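Local coordinates for uncharacterized protein Ta0194 (Thermoplasma acidophilum DSM 1728, PDB 3BDI) that is of unknown function but probably acts as a hydrolase of the alpha/beta hydrolase superfamily, at residues D42-A46 / Y189-P193; A46-Y52 / E195-I199. One frame throughout, in Å; residues are numbered along the deposited sequence.

Contact 1. Residues D42-A46 / Y189-P193. Unlike the reference sequence in segment 189-193: Glu191 (reference Lys).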
loop_
_atom_site.group_PDB
_atom_site.type_symbol
_atom_site.label_atom_id
_atom_site.label_comp_id
_atom_site.label_asym_id
_atom_site.label_seq_id
_atom_site.Cartn_x
_atom_site.Cartn_y
_atom_site.Cartn_z
ATOM N N ASP A 42 -7.292 -6.113 8.620
ATOM C CA ASP A 42 -8.055 -4.894 8.820
ATOM C C ASP A 42 -8.633 -4.302 7.548
ATOM O O ASP A 42 -9.502 -3.429 7.611
ATOM C CB ASP A 42 -7.217 -3.905 9.600
ATOM C CG ASP A 42 -7.019 -4.362 10.996
ATOM O OD1 ASP A 42 -8.001 -4.317 11.778
ATOM O OD2 ASP A 42 -5.927 -4.804 11.376
ATOM N N TRP A 43 -8.209 -4.770 6.375
ATOM C CA TRP A 43 -8.777 -4.385 5.120
ATOM C C TRP A 43 -10.218 -4.956 4.988
ATOM O O TRP A 43 -10.918 -4.559 4.043
ATOM C CB TRP A 43 -7.909 -4.906 3.947
ATOM C CG TRP A 43 -6.448 -4.543 3.982
ATOM C CD1 TRP A 43 -5.425 -5.435 3.905
ATOM C CD2 TRP A 43 -5.834 -3.226 4.076
ATOM N NE1 TRP A 43 -4.216 -4.771 3.954
ATOM C CE2 TRP A 43 -4.432 -3.424 4.071
ATOM C CE3 TRP A 43 -6.325 -1.924 4.255
ATOM C CZ2 TRP A 43 -3.535 -2.375 4.114
ATOM C CZ3 TRP A 43 -5.414 -0.874 4.301
ATOM C CH2 TRP A 43 -4.016 -1.121 4.245
ATOM N N ASP A 44 -10.624 -5.858 5.869
ATOM C CA ASP A 44 -12.016 -6.363 5.883
ATOM C C ASP A 44 -12.978 -5.194 6.088
ATOM O O ASP A 44 -14.114 -5.236 5.604
ATOM C CB ASP A 44 -12.266 -7.338 7.068
ATOM C CG ASP A 44 -11.751 -8.749 6.866
ATOM O OD1 ASP A 44 -11.362 -9.065 5.734
ATOM O OD2 ASP A 44 -11.823 -9.496 7.892
ATOM N N LYS A 45 -12.594 -4.173 6.854
ATOM C CA LYS A 45 -13.577 -3.164 7.248
ATOM C C LYS A 45 -14.129 -2.435 6.024
ATOM O O LYS A 45 -15.309 -2.072 6.019
ATOM C CB LYS A 45 -12.914 -2.164 8.214
ATOM C CG LYS A 45 -13.774 -1.045 8.697
ATOM C CD LYS A 45 -14.924 -1.509 9.586
ATOM C CE LYS A 45 -15.896 -0.383 9.859
ATOM N NZ LYS A 45 -15.208 0.684 10.701
ATOM N N ALA A 46 -13.279 -2.189 5.019
ATOM C CA ALA A 46 -13.694 -1.573 3.782
ATOM C C ALA A 46 -13.911 -2.542 2.648
ATOM O O ALA A 46 -14.116 -2.131 1.488
ATOM C CB ALA A 46 -12.650 -0.496 3.394
ATOM N N TYR A 189 -9.349 4.090 5.921
ATOM C CA TYR A 189 -9.969 2.849 5.450
ATOM C C TYR A 189 -10.699 2.088 6.577
ATOM O O TYR A 189 -11.392 1.123 6.316
ATOM C CB TYR A 189 -8.898 1.941 4.757
ATOM C CG TYR A 189 -7.690 1.827 5.631
ATOM C CD1 TYR A 189 -7.590 0.852 6.608
ATOM C CD2 TYR A 189 -6.688 2.776 5.569
ATOM C CE1 TYR A 189 -6.520 0.821 7.482
ATOM C CE2 TYR A 189 -5.635 2.763 6.440
ATOM C CZ TYR A 189 -5.530 1.793 7.402
ATOM O OH TYR A 189 -4.531 1.726 8.354
ATOM N N ILE A 190 -10.537 2.534 7.822
ATOM C CA ILE A 190 -11.298 2.005 8.962
ATOM C C ILE A 190 -12.396 2.978 9.372
ATOM O O ILE A 190 -13.532 2.583 9.644
ATOM C CB ILE A 190 -10.387 1.711 10.157
ATOM C CG1 ILE A 190 -9.510 0.480 9.830
ATOM C CG2 ILE A 190 -11.201 1.402 11.417
ATOM C CD1 ILE A 190 -8.383 0.190 10.863
ATOM N N GLU A 191 -12.088 4.276 9.433
ATOM C CA GLU A 191 -13.039 5.210 9.986
ATOM C C GLU A 191 -14.061 5.716 8.974
ATOM O O GLU A 191 -15.172 6.038 9.348
ATOM C CB GLU A 191 -12.306 6.420 10.571
ATOM C CG GLU A 191 -11.412 6.057 11.724
ATOM C CD GLU A 191 -10.666 7.226 12.346
ATOM O OE1 GLU A 191 -11.185 8.367 12.280
ATOM O OE2 GLU A 191 -9.603 6.977 12.970
ATOM N N LYS A 192 -13.697 5.825 7.697
ATOM C CA LYS A 192 -14.601 6.252 6.610
ATOM C C LYS A 192 -14.457 5.264 5.444
ATOM O O LYS A 192 -14.038 5.620 4.340
ATOM C CB LYS A 192 -14.321 7.700 6.178
ATOM C CG LYS A 192 -14.781 8.728 7.196
ATOM C CD LYS A 192 -16.304 8.862 7.181
ATOM C CE LYS A 192 -16.810 9.781 8.245
ATOM N NZ LYS A 192 -18.325 9.590 8.436
ATOM N N PRO A 193 -14.801 3.993 5.684
ATOM C CA PRO A 193 -14.536 2.999 4.684
ATOM C C PRO A 193 -15.260 3.189 3.366
ATOM O O PRO A 193 -14.698 2.906 2.297
ATOM C CB PRO A 193 -14.967 1.691 5.367
ATOM C CG PRO A 193 -15.866 2.086 6.448
ATOM C CD PRO A 193 -15.399 3.418 6.904
HETATM O O HOH W 1 -10.380 -1.494 5.663
#
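Lys45 reaches across to Tyr189 and Ile190 through CB, CG, CE and NZ. Its CB lies 4.1 Å from Tyr189 O. With CG anti to the backbone N (chi1 179°), the next carbon passes over the other backbone, 3.9 Å from Ile190 CA. Bends at chi2 and chi4 then bring the tip back to Ile190 O: CE stays close to it, and NZ donates a hydrogen bond of 2.7 Å to that oxygen, meeting it at a C=O...N angle of 150°. A long, flexible lysine suits this exposed position, since its aliphatic part lies along the neighbouring backbone while the ammonium stays at the surface. Beneath it, the small Ala46 lets the backbones approach, its CB 3.7 Å from Pro193 CB. One water is held by three backbone groups, donating to Asp42 O and Tyr189 O and accepting from Ala46 N. Deeper still, Trp43 and Tyr189 form an edge-to-face pair, with Trp43 CZ3 3.6 Å from Tyr189 CD1 and over the centre of the tyrosine ring, the planes at 55°. The contact therefore grades from a charged, solvent-facing bond through a water bridge to an aromatic interior, with Tyr189 lying near, but not touching, what may be a Ser-His-Asp triad.

Contact 2. Residues A46-Y52 / E195-I199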
loop_
_atom_site.group_PDB
_atom_site.type_symbol
_atom_site.label_atom_id
_atom_site.label_comp_id
_atom_site.label_asym_id
_atom_site.label_seq_id
_atom_site.Cartn_x
_atom_site.Cartn_y
_atom_site.Cartn_z
ATOM N N ALA A 46 -13.279 -2.189 5.019
ATOM C CA ALA A 46 -13.694 -1.573 3.782
ATOM C C ALA A 46 -13.911 -2.542 2.648
ATOM O O ALA A 46 -14.116 -2.131 1.488
ATOM C CB ALA A 46 -12.650 -0.496 3.394
ATOM N N ASP A 47 -13.906 -3.841 2.957
ATOM C CA ASP A 47 -14.196 -4.880 1.968
ATOM C C ASP A 47 -13.323 -4.684 0.724
ATOM O O ASP A 47 -13.799 -4.788 -0.407
ATOM C CB ASP A 47 -15.712 -4.845 1.646
ATOM C CG ASP A 47 -16.238 -6.094 0.910
ATOM O OD1 ASP A 47 -15.618 -7.137 0.964
ATOM O OD2 ASP A 47 -17.305 -5.968 0.263
ATOM N N LEU A 48 -12.017 -4.419 0.903
ATOM C CA LEU A 48 -11.157 -4.036 -0.229
ATOM C C LEU A 48 -10.902 -5.126 -1.225
ATOM O O LEU A 48 -10.732 -4.848 -2.400
ATOM C CB LEU A 48 -9.864 -3.417 0.261
ATOM C CG LEU A 48 -9.946 -2.140 1.094
ATOM C CD1 LEU A 48 -8.545 -1.583 1.389
ATOM C CD2 LEU A 48 -10.770 -1.093 0.359
ATOM N N PHE A 49 -10.924 -6.388 -0.789
ATOM C CA PHE A 49 -10.656 -7.461 -1.733
ATOM C C PHE A 49 -11.778 -7.521 -2.764
ATOM O O PHE A 49 -11.511 -7.476 -3.965
ATOM C CB PHE A 49 -10.402 -8.833 -1.069
ATOM C CG PHE A 49 -9.253 -8.810 -0.103
ATOM C CD1 PHE A 49 -9.468 -8.441 1.232
ATOM C CD2 PHE A 49 -7.986 -9.134 -0.518
ATOM C CE1 PHE A 49 -8.445 -8.395 2.154
ATOM C CE2 PHE A 49 -6.915 -9.047 0.419
ATOM C CZ PHE A 49 -7.176 -8.649 1.745
ATOM N N ASN A 50 -13.010 -7.579 -2.288
ATOM C CA ASN A 50 -14.155 -7.615 -3.202
ATOM C C ASN A 50 -14.225 -6.329 -4.011
ATOM O O ASN A 50 -14.473 -6.386 -5.220
ATOM C CB ASN A 50 -15.469 -7.906 -2.503
ATOM C CG ASN A 50 -15.583 -9.313 -2.057
ATOM O OD1 ASN A 50 -15.453 -10.240 -2.874
ATOM N ND2 ASN A 50 -15.838 -9.515 -0.757
ATOM N N ASN A 51 -14.055 -5.179 -3.400
ATOM C CA ASN A 51 -14.183 -3.925 -4.152
ATOM C C ASN A 51 -13.136 -3.718 -5.250
ATOM O O ASN A 51 -13.437 -3.150 -6.326
ATOM C CB ASN A 51 -14.214 -2.720 -3.207
ATOM C CG ASN A 51 -15.569 -2.540 -2.563
ATOM O OD1 ASN A 51 -16.559 -2.326 -3.270
ATOM N ND2 ASN A 51 -15.602 -2.471 -1.256
ATOM N N TYR A 52 -11.898 -4.136 -5.015
ATOM C CA TYR A 52 -10.871 -4.025 -6.059
ATOM C C TYR A 52 -10.921 -5.137 -7.055
ATOM O O TYR A 52 -10.611 -4.916 -8.236
ATOM C CB TYR A 52 -9.485 -3.868 -5.473
ATOM C CG TYR A 52 -9.283 -2.659 -4.588
ATOM C CD1 TYR A 52 -10.091 -1.506 -4.691
ATOM C CD2 TYR A 52 -8.279 -2.627 -3.603
ATOM C CE1 TYR A 52 -9.912 -0.438 -3.863
ATOM C CE2 TYR A 52 -8.082 -1.528 -2.795
ATOM C CZ TYR A 52 -8.916 -0.422 -2.904
ATOM O OH TYR A 52 -8.682 0.610 -2.048
ATOM N N GLU A 195 -16.252 6.010 1.851
ATOM C CA GLU A 195 -15.621 7.079 1.098
ATOM C C GLU A 195 -14.219 6.670 0.636
ATOM O O GLU A 195 -13.841 6.930 -0.486
ATOM C CB GLU A 195 -15.599 8.376 1.901
ATOM C CG GLU A 195 -15.171 9.603 1.144
ATOM C CD GLU A 195 -16.056 9.986 -0.059
ATOM O OE1 GLU A 195 -17.110 9.354 -0.360
ATOM O OE2 GLU A 195 -15.625 10.948 -0.722
ATOM N N PHE A 196 -13.493 5.940 1.471
ATOM C CA PHE A 196 -12.230 5.368 1.064
ATOM C C PHE A 196 -12.371 4.518 -0.195
ATOM O O PHE A 196 -11.535 4.637 -1.123
ATOM C CB PHE A 196 -11.592 4.577 2.207
ATOM C CG PHE A 196 -10.194 4.136 1.894
ATOM C CD1 PHE A 196 -9.135 4.968 2.141
ATOM C CD2 PHE A 196 -9.953 2.911 1.302
ATOM C CE1 PHE A 196 -7.832 4.584 1.803
ATOM C CE2 PHE A 196 -8.645 2.498 0.984
ATOM C CZ PHE A 196 -7.595 3.360 1.217
ATOM N N VAL A 197 -13.366 3.630 -0.230
ATOM C CA VAL A 197 -13.621 2.810 -1.380
ATOM C C VAL A 197 -14.016 3.655 -2.578
ATOM O O VAL A 197 -13.499 3.436 -3.690
ATOM C CB VAL A 197 -14.668 1.763 -1.079
ATOM C CG1 VAL A 197 -15.201 1.104 -2.339
ATOM C CG2 VAL A 197 -14.066 0.717 -0.128
ATOM N N ARG A 198 -14.884 4.634 -2.396
ATOM C CA ARG A 198 -15.352 5.417 -3.554
ATOM C C ARG A 198 -14.172 6.097 -4.231
ATOM O O ARG A 198 -14.027 6.070 -5.458
ATOM C CB ARG A 198 -16.362 6.459 -3.090
ATOM C CG ARG A 198 -17.065 7.170 -4.243
ATOM C CD ARG A 198 -18.032 8.250 -3.784
ATOM N NE ARG A 198 -17.345 9.403 -3.202
ATOM C CZ ARG A 198 -16.643 10.308 -3.887
ATOM N NH1 ARG A 198 -16.530 10.235 -5.208
ATOM N NH2 ARG A 198 -16.056 11.310 -3.247
ATOM N N ILE A 199 -13.306 6.710 -3.431
ATOM C CA ILE A 199 -12.176 7.475 -3.946
ATOM C C ILE A 199 -11.127 6.539 -4.570
ATOM O O ILE A 199 -10.599 6.801 -5.669
ATOM C CB ILE A 199 -11.527 8.338 -2.843
ATOM C CG1 ILE A 199 -12.467 9.467 -2.421
ATOM C CG2 ILE A 199 -10.134 8.876 -3.287
ATOM C CD1 ILE A 199 -12.091 9.958 -1.018
#
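Phe196 and Val197 carry the 195-199 side of this contact, meeting Ala46 and helix 48-53. Glu195 takes no part in the contact and pairs with Arg198 one turn on, which grips it side-on, NE to OE1 and NH2 to OE2, the latter 2.6 Å long. Phe196 points its ring inward, CG anti to the backbone N (chi1 -172°), and the CE2 corner does the touching: Tyr52 OH lies 3.6 Å from Phe196 CE2, and Leu48 CD1 also comes up to that corner. A tyrosine suits its place because its ring is buried while its hydroxyl hydrogen-bonds to Thr200 OG1. Val197 is the wedge between the helices, and its beta-branch sends two methyls to different neighbours. CG2 sits 3.3 Å from Ala46 O and 3.8 Å from Leu48 CD2, whereas CG1 lies 3.7 Å from Asn51 CG, against the amide. Asn51 ND2 makes weak bonds, each 3.1 Å, to Ala46 O and Asp47 O, consistent with an amide turned back over the first turn of its own helix. Replacing Asn51 with an alanine would probably leave those two carbonyls without this donor and open a gap beside Val197 CG1. The short helical segments run roughly parallel, their axes 28° apart and 11.0 Å at closest approach, so that side chains fill the space between them. Both helices pack on the same side of the central sheet, where Leu48, Tyr52 and Phe196 all touch Met105 of strand 102-107, while Ile199 rests on the edge strand 177-181.

From the N terminus, the chain leaves strand 28-33, passes through 42-46 and enters helix 48-53, so the first halves of both contacts follow directly on one another and share Ala46. Most of the sheet and its helices come next, and after 142 intervening residues the chain is back at 189-193, on helix 188-191, with helix 193-205 following. Contact 1 closes its long loop first at 189-193, contact 2 at 195-199; since their segments alternate, the loops cross. Their centres are about 8 Å apart, and packing joins them directly: Trp43 meets Leu48, and Tyr189 meets Phe196. Together they tie the C-terminal helices to the early part of the alpha/beta hydrolase fold.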